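Local atomic coordinates of tyrosinase (Aspergillus oryzae, PDB entry 6JU7), a protein that probably uses a pair of copper ions and molecular oxygen to oxidise L-tyrosine and L-dopa to L-dopaquinone, a step in melanin biosynthesis. Residues E267-Q272 with H336-G341; A96-Y101 with N327-H332; H71-T76 with V363-Y368. The protein carries 1 engineered substitution. All blocks are in the same frame, centred on the assembly; numbering follows the deposited sequence.

Contact 1: E267-Q272 with H336-G341; sequences EHPWYQ and HNWVGG. With TYR (tyrosine), chain E.
W338 leaves helix 328-340 with CG beside its backbone N and opposite the carbonyl carbon (chi1 -62°), which carries its indole against the turn H268-P269-W270. W270 has the same first torsion, and this brings its ring back to the tip of W338 although its CB starts out the other way. The two indoles form a T-shaped pair: the CH2 corner of W338 stands over the six-membered ring of W270, with the centroids of the two six-membered rings 4.8 Å apart and the planes at 65°. On one face of W338 lie two CH-pi contacts, H268 CA over the six-membered ring, 3.8 Å from its centroid, and P269 CD over the five-membered ring. The one hydrogen bond between the segments runs from the indole edge, W338 NE1 to P269 O at 3.2 Å; the acceptor lies near the indole plane, but the donor sits well above the carbonyl plane, off the lone pairs, and the N-H is clearly bent. P269 is the centre of an inverse gamma turn, closed by W270 N to H268 O at 2.8 Å. W270 NE1 bonds to P281 O.

One residue before W338, the N337 amide grips the backbone end of the bound tyrosine, accepting from its N through OD1 (2.9 Å) and donating from ND2 to its OXT (2.9 Å, nearly straight at 170°). H336, a copper ligand, lays its imidazole face against the tyrosine ring. The chemistry is thus divided: mainly aromatic packing holds helix 328-340 to the turn H268-P269-W270, while the neighbouring amide and imidazole engage the amino acid.

Contact 2: A96-Y101 with N327-H332; sequences AVHNNY and NLEAIH. Engineered in segment 96-101: A96 (natural residue Cys). With TYR (tyrosine), chain E.
E329 reaches from the first turn of helix 328-340 to the backbone of H98 and N99. From CB, which points at the 96-101 loop, CG continues opposite the backbone N (chi1 -170°) and the chain stays extended to CD, which carries the carboxylate across to N99 N, at about a right angle to the H98 side chain. CD lies 3.4 Å from N99 N. OE2 takes the hydrogen bond from N99 N with its syn lone pair, short at 2.7 Å and almost straight at 176°, and also rests 3.5 Å from H98 CA. OE1 turns to S303 OG and T304 N, so the buried carboxylate has bonds on both oxygens. N99 CB starts away from 327-332, and its OD1 bonds to T304 OG1.

At the helix start N327 is the N-cap, its OD1 accepting from A330 N. One turn on, H332 ND1 donates to E329 O at 3.1 Å, in the carbonyl plane and on a lone pair, with the oxygen also in the imidazole plane; this bond fixes the rotation of the ring. NE2 of H332 is thereby turned to the pocket. There a water lies in the plane of both imidazoles, 2.7 Å from H98 NE2 and 3.1 Å from H332 NE2, and also meets the OH of the bound tyrosine. H332 CE1 approaches the tyrosine ring at CE1, 3.6 Å away.

H98 and H332 are ligands of different coppers, and the glutamate ties the backbone next to one to the helix that carries the other. Its negative charge, buried among N-H and hydroxyl donors, is probably stabilised by them.

Contact 3: H71-T76 with V363-Y368; sequences HGAPWT and VPVAAY. With TYR (tyrosine), chain E.
Three direct hydrogen bonds join H71-T76 to V363-Y368. Y368 OH donates to A73 O at 2.7 Å, 17° out of the carbonyl plane. Its CG sits opposite the carbonyl carbon (chi1 -67°), an orientation that swings the phenol across to the other segment and sets A73 O at the ring edge. A73 N answers on the same residue by donating to P364 O at 2.8 Å, in the carbonyl plane and on a lone pair. The third bond, H71 ND1 to V363 O, is weak, long at 3.3 Å and bent to 128°, though the oxygen lies in the imidazole plane.

A water supplements it: it bonds to H71 ND1 at 2.9 Å, donates to V363 O and accepts from A367 N. The imidazole edge around ND1 is thus bound to the 363-368 backbone both directly and through solvent.

Apolar contacts fill in around these bonds. A73 CB packs on P364 CB, and W75, lying alongside P364 and pointing the same way, touches the same atom through CZ2 at 4.1 Å. A367 CB meets H71 CB at 3.8 Å. P74, which follows a cis peptide bond, sets its CD against CZ of Y368. The backbones themselves pack closely where G72 passes P364, their CA atoms 4.3 Å apart.

Against the bound tyrosine, V363 CG2 lies 3.4 Å from CZ of its ring, while A366 CB and H71 CE1 approach its OH. H71 is a copper ligand, and its ring also meets F372 and H98. Here, in the common central domain of tyrosinase, the loop carrying this histidine packs on the loop preceding helix 371-389, forming part of the wall of the dicopper active-site pocket around the phenol end of the bound amino acid.

All three contacts lie in the common central domain of tyrosinase and touch the same bound tyrosine. Contacts 1 and 2 share helix 328-340, have centres 15 Å apart and cross along the chain; Q272 packs on A330 between them. Contact 3 closes a long loop, from 71-76 to 363-368, within which both others are nested; its centre is 16 Å from that of contact 2 and 20 Å from that of contact 1. H71 and H98 bring contacts 2 and 3 together, and H336 meets A366 between contacts 1 and 3. Segments distant in sequence thereby assemble copper-ligand histidines H71, H98, H332 and H336 around one pocket.

Contact 1: E267-Q272 with H336-G341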
loop_
_atom_site.group_PDB
_atom_site.type_symbol
_atom_site.label_atom_id
_atom_site.label_comp_id
_atom_site.label_asym_id
_atom_site.label_seq_id
_atom_site.Cartn_x
_atom_site.Cartn_y
_atom_site.Cartn_z
ATOM N N GLU B 267 16.527 -8.833 -4.725
ATOM C CA GLU B 267 16.883 -10.203 -4.346
ATOM C C GLU B 267 16.894 -11.162 -5.536
ATOM O O GLU B 267 17.470 -12.250 -5.432
ATOM C CB GLU B 267 15.914 -10.740 -3.287
ATOM C CG GLU B 267 15.945 -9.991 -1.974
ATOM C CD GLU B 267 15.452 -10.781 -0.783
ATOM O OE1 GLU B 267 14.591 -11.671 -0.952
ATOM O OE2 GLU B 267 15.950 -10.500 0.331
ATOM N N HIS B 268 16.248 -10.790 -6.632
ATOM C CA HIS B 268 16.272 -11.479 -7.918
ATOM C C HIS B 268 16.119 -12.988 -7.783
ATOM O O HIS B 268 16.978 -13.752 -8.249
ATOM C CB HIS B 268 17.521 -11.111 -8.726
ATOM C CG HIS B 268 18.817 -11.345 -8.003
ATOM N ND1 HIS B 268 19.513 -10.326 -7.371
ATOM C CD2 HIS B 268 19.570 -12.455 -7.837
ATOM C CE1 HIS B 268 20.613 -10.807 -6.816
ATOM N NE2 HIS B 268 20.673 -12.095 -7.087
ATOM N N PRO B 269 14.988 -13.410 -7.226
ATOM C CA PRO B 269 14.689 -14.852 -7.179
ATOM C C PRO B 269 14.273 -15.394 -8.543
ATOM O O PRO B 269 13.094 -15.587 -8.830
ATOM C CB PRO B 269 13.582 -14.919 -6.130
ATOM C CG PRO B 269 12.878 -13.599 -6.259
ATOM C CD PRO B 269 13.963 -12.585 -6.548
ATOM N N TRP B 270 15.268 -15.630 -9.398
ATOM C CA TRP B 270 15.047 -16.221 -10.722
ATOM C C TRP B 270 14.199 -17.490 -10.654
ATOM O O TRP B 270 14.401 -18.327 -9.762
ATOM C CB TRP B 270 16.391 -16.558 -11.404
ATOM C CG TRP B 270 17.266 -15.328 -11.493
ATOM C CD1 TRP B 270 18.351 -15.066 -10.700
ATOM C CD2 TRP B 270 17.151 -14.206 -12.370
ATOM N NE1 TRP B 270 18.926 -13.869 -11.034
ATOM C CE2 TRP B 270 18.203 -13.312 -12.061
ATOM C CE3 TRP B 270 16.276 -13.857 -13.403
ATOM C CZ2 TRP B 270 18.385 -12.104 -12.741
ATOM C CZ3 TRP B 270 16.462 -12.654 -14.072
ATOM C CH2 TRP B 270 17.504 -11.787 -13.745
ATOM N N TYR B 271 13.289 -17.686 -11.617
ATOM C CA TYR B 271 12.505 -18.931 -11.569
ATOM C C TYR B 271 13.291 -20.088 -12.184
ATOM O O TYR B 271 12.963 -21.250 -11.890
ATOM C CB TYR B 271 11.123 -18.811 -12.207
ATOM C CG TYR B 271 11.088 -18.544 -13.689
ATOM C CD1 TYR B 271 11.238 -19.556 -14.627
ATOM C CD2 TYR B 271 10.882 -17.253 -14.160
ATOM C CE1 TYR B 271 11.201 -19.295 -15.987
ATOM C CE2 TYR B 271 10.853 -16.984 -15.510
ATOM C CZ TYR B 271 11.014 -17.998 -16.425
ATOM O OH TYR B 271 10.964 -17.740 -17.775
ATOM N N GLN B 272 14.302 -19.766 -12.990
ATOM C CA GLN B 272 15.117 -20.786 -13.636
ATOM C C GLN B 272 16.053 -21.497 -12.670
ATOM O O GLN B 272 16.527 -20.923 -11.695
ATOM C CB GLN B 272 15.934 -20.156 -14.775
ATOM C CG GLN B 272 15.069 -19.649 -15.903
ATOM C CD GLN B 272 14.665 -18.194 -15.772
ATOM O OE1 GLN B 272 14.573 -17.585 -14.709
ATOM N NE2 GLN B 272 14.371 -17.624 -16.939
ATOM N N HIS B 336 8.171 -9.441 -14.474
ATOM C CA HIS B 336 6.728 -9.475 -14.266
ATOM C C HIS B 336 6.375 -10.110 -12.930
ATOM O O HIS B 336 5.556 -9.569 -12.191
ATOM C CB HIS B 336 6.052 -10.281 -15.389
ATOM C CG HIS B 336 5.561 -9.453 -16.537
ATOM N ND1 HIS B 336 4.351 -8.799 -16.508
ATOM C CD2 HIS B 336 6.097 -9.157 -17.744
ATOM C CE1 HIS B 336 4.158 -8.135 -17.647
ATOM N NE2 HIS B 336 5.221 -8.338 -18.424
ATOM N N ASN B 337 6.971 -11.277 -12.658
ATOM C CA ASN B 337 6.675 -11.962 -11.396
ATOM C C ASN B 337 7.095 -11.109 -10.215
ATOM O O ASN B 337 6.383 -11.022 -9.198
ATOM C CB ASN B 337 7.395 -13.308 -11.372
ATOM C CG ASN B 337 6.807 -14.317 -12.335
ATOM O OD1 ASN B 337 5.631 -14.241 -12.703
ATOM N ND2 ASN B 337 7.595 -15.303 -12.753
ATOM N N TRP B 338 8.247 -10.443 -10.339
ATOM C CA TRP B 338 8.766 -9.720 -9.170
ATOM C C TRP B 338 8.001 -8.444 -8.897
ATOM O O TRP B 338 7.953 -7.987 -7.758
ATOM C CB TRP B 338 10.259 -9.377 -9.376
ATOM C CG TRP B 338 11.100 -10.611 -9.527
ATOM C CD1 TRP B 338 10.759 -11.888 -9.138
ATOM C CD2 TRP B 338 12.405 -10.701 -10.106
ATOM N NE1 TRP B 338 11.780 -12.767 -9.451
ATOM C CE2 TRP B 338 12.799 -12.052 -10.041
ATOM C CE3 TRP B 338 13.279 -9.772 -10.675
ATOM C CZ2 TRP B 338 14.032 -12.499 -10.518
ATOM C CZ3 TRP B 338 14.501 -10.204 -11.152
ATOM C CH2 TRP B 338 14.859 -11.552 -11.073
ATOM N N VAL B 339 7.453 -7.829 -9.940
ATOM C CA VAL B 339 6.619 -6.651 -9.745
ATOM C C VAL B 339 5.249 -7.016 -9.203
ATOM O O VAL B 339 4.728 -6.369 -8.294
ATOM C CB VAL B 339 6.500 -5.861 -11.069
ATOM C CG1 VAL B 339 5.442 -4.759 -10.930
ATOM C CG2 VAL B 339 7.849 -5.289 -11.472
ATOM N N GLY B 340 4.602 -8.036 -9.764
ATOM C CA GLY B 340 3.230 -8.318 -9.375
ATOM C C GLY B 340 3.077 -9.157 -8.126
ATOM O O GLY B 340 2.045 -9.047 -7.452
ATOM N N GLY B 341 4.061 -9.978 -7.822
ATOM C CA GLY B 341 3.918 -10.978 -6.763
ATOM C C GLY B 341 3.468 -12.297 -7.353
ATOM O O GLY B 341 2.503 -12.310 -8.112
HETATM N N TYR E . 4.167 -15.589 -14.824
HETATM C CA TYR E . 4.996 -15.723 -16.016
HETATM C C TYR E . 6.082 -16.777 -15.783
HETATM O O TYR E . 6.668 -17.232 -16.779
HETATM C CB TYR E . 5.648 -14.408 -16.416
HETATM C CG TYR E . 4.778 -13.394 -17.124
HETATM C CD1 TYR E . 4.997 -13.100 -18.468
HETATM C CD2 TYR E . 3.769 -12.705 -16.471
HETATM C CE1 TYR E . 4.220 -12.170 -19.138
HETATM C CE2 TYR E . 2.987 -11.771 -17.122
HETATM C CZ TYR E . 3.217 -11.499 -18.459
HETATM O OH TYR E . 2.441 -10.570 -19.101
HETATM O OXT TYR E . 6.317 -17.120 -14.609
#

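Contact 2: A96-Y101 with N327-H332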
loop_
_atom_site.group_PDB
_atom_site.type_symbol
_atom_site.label_atom_id
_atom_site.label_comp_id
_atom_site.label_asym_id
_atom_site.label_seq_id
_atom_site.Cartn_x
_atom_site.Cartn_y
_atom_site.Cartn_z
ATOM N N ALA B 96 -1.824 -11.336 -27.465
ATOM C CA ALA B 96 -0.402 -11.157 -27.197
ATOM C C ALA B 96 0.377 -12.401 -27.635
ATOM O O ALA B 96 -0.061 -13.533 -27.480
ATOM C CB ALA B 96 -0.166 -10.944 -25.716
ATOM N N VAL B 97 1.585 -12.160 -28.132
ATOM C CA VAL B 97 2.527 -13.220 -28.421
ATOM C C VAL B 97 3.448 -13.419 -27.227
ATOM O O VAL B 97 4.136 -12.480 -26.829
ATOM C CB VAL B 97 3.379 -12.902 -29.665
ATOM C CG1 VAL B 97 4.491 -13.938 -29.794
ATOM C CG2 VAL B 97 2.536 -12.850 -30.928
ATOM N N HIS B 98 3.476 -14.653 -26.747
ATOM C CA HIS B 98 4.490 -15.110 -25.798
ATOM C C HIS B 98 5.035 -16.464 -26.251
ATOM O O HIS B 98 4.353 -17.233 -26.927
ATOM C CB HIS B 98 3.934 -15.236 -24.382
ATOM C CG HIS B 98 3.497 -13.908 -23.834
ATOM N ND1 HIS B 98 2.188 -13.481 -23.852
ATOM C CD2 HIS B 98 4.222 -12.890 -23.299
ATOM C CE1 HIS B 98 2.120 -12.265 -23.328
ATOM N NE2 HIS B 98 3.335 -11.881 -22.979
ATOM N N ASN B 99 6.270 -16.726 -25.848
ATOM C CA ASN B 99 6.941 -17.957 -26.263
ATOM C C ASN B 99 7.000 -18.129 -27.774
ATOM O O ASN B 99 6.852 -19.244 -28.285
ATOM C CB ASN B 99 6.331 -19.190 -25.599
ATOM C CG ASN B 99 7.325 -20.343 -25.556
ATOM O OD1 ASN B 99 8.514 -20.194 -25.249
ATOM N ND2 ASN B 99 6.848 -21.537 -25.865
ATOM N N ASN B 100 7.284 -17.046 -28.488
ATOM C CA ASN B 100 7.601 -17.112 -29.918
ATOM C C ASN B 100 8.493 -15.910 -30.235
ATOM O O ASN B 100 8.534 -14.956 -29.455
ATOM C CB ASN B 100 6.351 -17.123 -30.793
ATOM C CG ASN B 100 6.533 -17.771 -32.152
ATOM O OD1 ASN B 100 7.611 -18.270 -32.473
ATOM N ND2 ASN B 100 5.473 -17.801 -32.950
ATOM N N TYR B 101 9.178 -16.021 -31.373
ATOM C CA TYR B 101 10.211 -15.080 -31.773
ATOM C C TYR B 101 9.664 -13.713 -32.166
ATOM O O TYR B 101 10.431 -12.744 -32.253
ATOM C CB TYR B 101 11.068 -15.678 -32.909
ATOM C CG TYR B 101 11.500 -17.086 -32.552
ATOM C CD1 TYR B 101 12.423 -17.262 -31.528
ATOM C CD2 TYR B 101 10.958 -18.193 -33.176
ATOM C CE1 TYR B 101 12.806 -18.549 -31.180
ATOM C CE2 TYR B 101 11.349 -19.478 -32.835
ATOM C CZ TYR B 101 12.284 -19.643 -31.831
ATOM O OH TYR B 101 12.680 -20.915 -31.462
ATOM N N ASN B 327 17.744 -14.938 -22.121
ATOM C CA ASN B 327 17.112 -14.207 -23.225
ATOM C C ASN B 327 16.166 -13.117 -22.718
ATOM O O ASN B 327 15.777 -13.042 -21.551
ATOM C CB ASN B 327 16.422 -15.199 -24.166
ATOM C CG ASN B 327 15.182 -15.831 -23.562
ATOM O OD1 ASN B 327 14.168 -15.158 -23.442
ATOM N ND2 ASN B 327 15.272 -17.094 -23.154
ATOM N N LEU B 328 15.777 -12.225 -23.620
ATOM C CA LEU B 328 14.936 -11.074 -23.333
ATOM C C LEU B 328 13.633 -11.479 -22.651
ATOM O O LEU B 328 13.212 -10.866 -21.666
ATOM C CB LEU B 328 14.580 -10.376 -24.663
ATOM C CG LEU B 328 13.662 -9.154 -24.525
ATOM C CD1 LEU B 328 14.432 -7.989 -23.919
ATOM C CD2 LEU B 328 13.068 -8.785 -25.878
ATOM N N GLU B 329 12.977 -12.481 -23.221
ATOM C CA GLU B 329 11.650 -12.868 -22.748
ATOM C C GLU B 329 11.719 -13.468 -21.351
ATOM O O GLU B 329 10.883 -13.185 -20.492
ATOM C CB GLU B 329 10.980 -13.824 -23.745
ATOM C CG GLU B 329 9.511 -14.045 -23.400
ATOM C CD GLU B 329 8.783 -14.917 -24.400
ATOM O OE1 GLU B 329 9.391 -15.452 -25.356
ATOM O OE2 GLU B 329 7.558 -15.073 -24.204
ATOM N N ALA B 330 12.768 -14.245 -21.107
ATOM C CA ALA B 330 12.985 -14.816 -19.785
ATOM C C ALA B 330 13.257 -13.764 -18.728
ATOM O O ALA B 330 12.740 -13.868 -17.606
ATOM C CB ALA B 330 14.129 -15.822 -19.858
ATOM N N ILE B 331 14.073 -12.757 -19.037
ATOM C CA ILE B 331 14.240 -11.661 -18.080
ATOM C C ILE B 331 12.905 -10.957 -17.848
ATOM O O ILE B 331 12.530 -10.707 -16.684
ATOM C CB ILE B 331 15.325 -10.665 -18.562
ATOM C CG1 ILE B 331 16.700 -11.313 -18.668
ATOM C CG2 ILE B 331 15.334 -9.434 -17.667
ATOM C CD1 ILE B 331 17.814 -10.486 -19.254
ATOM N N HIS B 332 12.184 -10.670 -18.917
ATOM C CA HIS B 332 10.879 -10.007 -18.823
ATOM C C HIS B 332 9.919 -10.805 -17.956
ATOM O O HIS B 332 9.137 -10.245 -17.182
ATOM C CB HIS B 332 10.344 -9.720 -20.228
ATOM C CG HIS B 332 8.906 -9.982 -20.495
ATOM N ND1 HIS B 332 8.423 -11.268 -20.711
ATOM C CD2 HIS B 332 7.840 -9.168 -20.659
ATOM C CE1 HIS B 332 7.131 -11.212 -20.950
ATOM N NE2 HIS B 332 6.739 -9.950 -20.922
HETATM N N TYR E . 4.167 -15.589 -14.824
HETATM C CA TYR E . 4.996 -15.723 -16.016
HETATM C C TYR E . 6.082 -16.777 -15.783
HETATM O O TYR E . 6.668 -17.232 -16.779
HETATM C CB TYR E . 5.648 -14.408 -16.416
HETATM C CG TYR E . 4.778 -13.394 -17.124
HETATM C CD1 TYR E . 4.997 -13.100 -18.468
HETATM C CD2 TYR E . 3.769 -12.705 -16.471
HETATM C CE1 TYR E . 4.220 -12.170 -19.138
HETATM C CE2 TYR E . 2.987 -11.771 -17.122
HETATM C CZ TYR E . 3.217 -11.499 -18.459
HETATM O OH TYR E . 2.441 -10.570 -19.101
HETATM O OXT TYR E . 6.317 -17.120 -14.609
HETATM O O HOH W 1 3.636 -9.671 -21.383
#

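Contact 3: H71-T76 with V363-Y368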
loop_
_atom_site.group_PDB
_atom_site.type_symbol
_atom_site.label_atom_id
_atom_site.label_comp_id
_atom_site.label_asym_id
_atom_site.label_seq_id
_atom_site.Cartn_x
_atom_site.Cartn_y
_atom_site.Cartn_z
ATOM N N HIS B 71 -4.359 -7.718 -24.681
ATOM C CA HIS B 71 -3.270 -8.622 -24.326
ATOM C C HIS B 71 -3.800 -10.000 -23.922
ATOM O O HIS B 71 -3.246 -11.005 -24.375
ATOM C CB HIS B 71 -2.481 -7.994 -23.193
ATOM C CG HIS B 71 -1.197 -8.627 -22.790
ATOM N ND1 HIS B 71 -1.078 -9.410 -21.661
ATOM C CD2 HIS B 71 0.033 -8.576 -23.332
ATOM C CE1 HIS B 71 0.174 -9.818 -21.532
ATOM N NE2 HIS B 71 0.875 -9.323 -22.532
ATOM N N GLY B 72 -4.816 -10.077 -23.079
ATOM C CA GLY B 72 -5.284 -11.316 -22.482
ATOM C C GLY B 72 -6.767 -11.310 -22.180
ATOM O O GLY B 72 -7.619 -11.092 -23.053
ATOM N N ALA B 73 -7.112 -11.594 -20.927
ATOM C CA ALA B 73 -8.523 -11.615 -20.511
ATOM C C ALA B 73 -9.093 -10.207 -20.627
ATOM O O ALA B 73 -8.349 -9.234 -20.378
ATOM C CB ALA B 73 -8.638 -12.101 -19.064
ATOM N N PRO B 74 -10.382 -10.060 -20.905
ATOM C CA PRO B 74 -11.358 -11.138 -21.063
ATOM C C PRO B 74 -11.459 -11.774 -22.442
ATOM O O PRO B 74 -12.478 -12.407 -22.766
ATOM C CB PRO B 74 -12.667 -10.406 -20.712
ATOM C CG PRO B 74 -12.448 -8.988 -21.179
ATOM C CD PRO B 74 -10.996 -8.715 -20.922
ATOM N N TRP B 75 -10.436 -11.681 -23.283
ATOM C CA TRP B 75 -10.356 -12.403 -24.549
ATOM C C TRP B 75 -11.493 -12.056 -25.511
ATOM O O TRP B 75 -12.082 -12.908 -26.187
ATOM C CB TRP B 75 -10.359 -13.910 -24.286
ATOM C CG TRP B 75 -9.313 -14.321 -23.290
ATOM C CD1 TRP B 75 -7.948 -14.228 -23.411
ATOM C CD2 TRP B 75 -9.561 -14.900 -22.008
ATOM N NE1 TRP B 75 -7.340 -14.711 -22.281
ATOM C CE2 TRP B 75 -8.309 -15.133 -21.403
ATOM C CE3 TRP B 75 -10.724 -15.250 -21.308
ATOM C CZ2 TRP B 75 -8.176 -15.695 -20.136
ATOM C CZ3 TRP B 75 -10.588 -15.807 -20.049
ATOM C CH2 TRP B 75 -9.331 -16.027 -19.473
ATOM N N THR B 76 -11.798 -10.761 -25.613
ATOM C CA THR B 76 -12.811 -10.318 -26.567
ATOM C C THR B 76 -12.219 -9.801 -27.875
ATOM O O THR B 76 -11.002 -9.684 -28.051
ATOM C CB THR B 76 -13.695 -9.196 -25.970
ATOM O OG1 THR B 76 -12.899 -8.016 -25.840
ATOM C CG2 THR B 76 -14.180 -9.572 -24.584
ATOM N N VAL B 363 -0.201 -13.565 -17.002
ATOM C CA VAL B 363 -0.344 -13.098 -18.384
ATOM C C VAL B 363 -1.746 -12.605 -18.694
ATOM O O VAL B 363 -1.941 -11.561 -19.328
ATOM C CB VAL B 363 0.081 -14.187 -19.389
ATOM C CG1 VAL B 363 -0.438 -13.881 -20.781
ATOM C CG2 VAL B 363 1.605 -14.282 -19.406
ATOM N N PRO B 364 -2.796 -13.319 -18.334
ATOM C CA PRO B 364 -4.152 -12.881 -18.677
ATOM C C PRO B 364 -4.547 -11.521 -18.138
ATOM O O PRO B 364 -5.432 -10.938 -18.768
ATOM C CB PRO B 364 -5.048 -13.955 -18.057
ATOM C CG PRO B 364 -4.160 -15.173 -18.059
ATOM C CD PRO B 364 -2.823 -14.619 -17.629
ATOM N N VAL B 365 -3.933 -11.008 -17.067
ATOM C CA VAL B 365 -4.373 -9.732 -16.505
ATOM C C VAL B 365 -3.250 -8.720 -16.262
ATOM O O VAL B 365 -3.518 -7.608 -15.782
ATOM C CB VAL B 365 -5.142 -9.943 -15.189
ATOM C CG1 VAL B 365 -6.413 -10.738 -15.459
ATOM C CG2 VAL B 365 -4.292 -10.641 -14.129
ATOM N N ALA B 366 -2.005 -9.031 -16.609
ATOM C CA ALA B 366 -0.919 -8.091 -16.315
ATOM C C ALA B 366 -1.112 -6.729 -16.952
ATOM O O ALA B 366 -0.693 -5.722 -16.364
ATOM C CB ALA B 366 0.404 -8.697 -16.778
ATOM N N ALA B 367 -1.708 -6.622 -18.141
ATOM C CA ALA B 367 -1.747 -5.346 -18.847
ATOM C C ALA B 367 -2.684 -4.373 -18.147
ATOM O O ALA B 367 -2.631 -3.178 -18.444
ATOM C CB ALA B 367 -2.189 -5.552 -20.298
ATOM N N TYR B 368 -3.500 -4.820 -17.182
ATOM C CA TYR B 368 -4.353 -3.866 -16.455
ATOM C C TYR B 368 -3.511 -3.007 -15.518
ATOM O O TYR B 368 -3.940 -1.888 -15.207
ATOM C CB TYR B 368 -5.494 -4.570 -15.690
ATOM C CG TYR B 368 -6.434 -5.178 -16.719
ATOM C CD1 TYR B 368 -7.369 -4.371 -17.356
ATOM C CD2 TYR B 368 -6.333 -6.515 -17.099
ATOM C CE1 TYR B 368 -8.227 -4.869 -18.319
ATOM C CE2 TYR B 368 -7.180 -7.008 -18.079
ATOM C CZ TYR B 368 -8.121 -6.200 -18.678
ATOM O OH TYR B 368 -8.967 -6.689 -19.663
HETATM N N TYR E . 4.167 -15.589 -14.824
HETATM C CA TYR E . 4.996 -15.723 -16.016
HETATM C C TYR E . 6.082 -16.777 -15.783
HETATM O O TYR E . 6.668 -17.232 -16.779
HETATM C CB TYR E . 5.648 -14.408 -16.416
HETATM C CG TYR E . 4.778 -13.394 -17.124
HETATM C CD1 TYR E . 4.997 -13.100 -18.468
HETATM C CD2 TYR E . 3.769 -12.705 -16.471
HETATM C CE1 TYR E . 4.220 -12.170 -19.138
HETATM C CE2 TYR E . 2.987 -11.771 -17.122
HETATM C CZ TYR E . 3.217 -11.499 -18.459
HETATM O OH TYR E . 2.441 -10.570 -19.101
HETATM O OXT TYR E . 6.317 -17.120 -14.609
HETATM O O HOH W 2 -3.135 -8.878 -19.624
#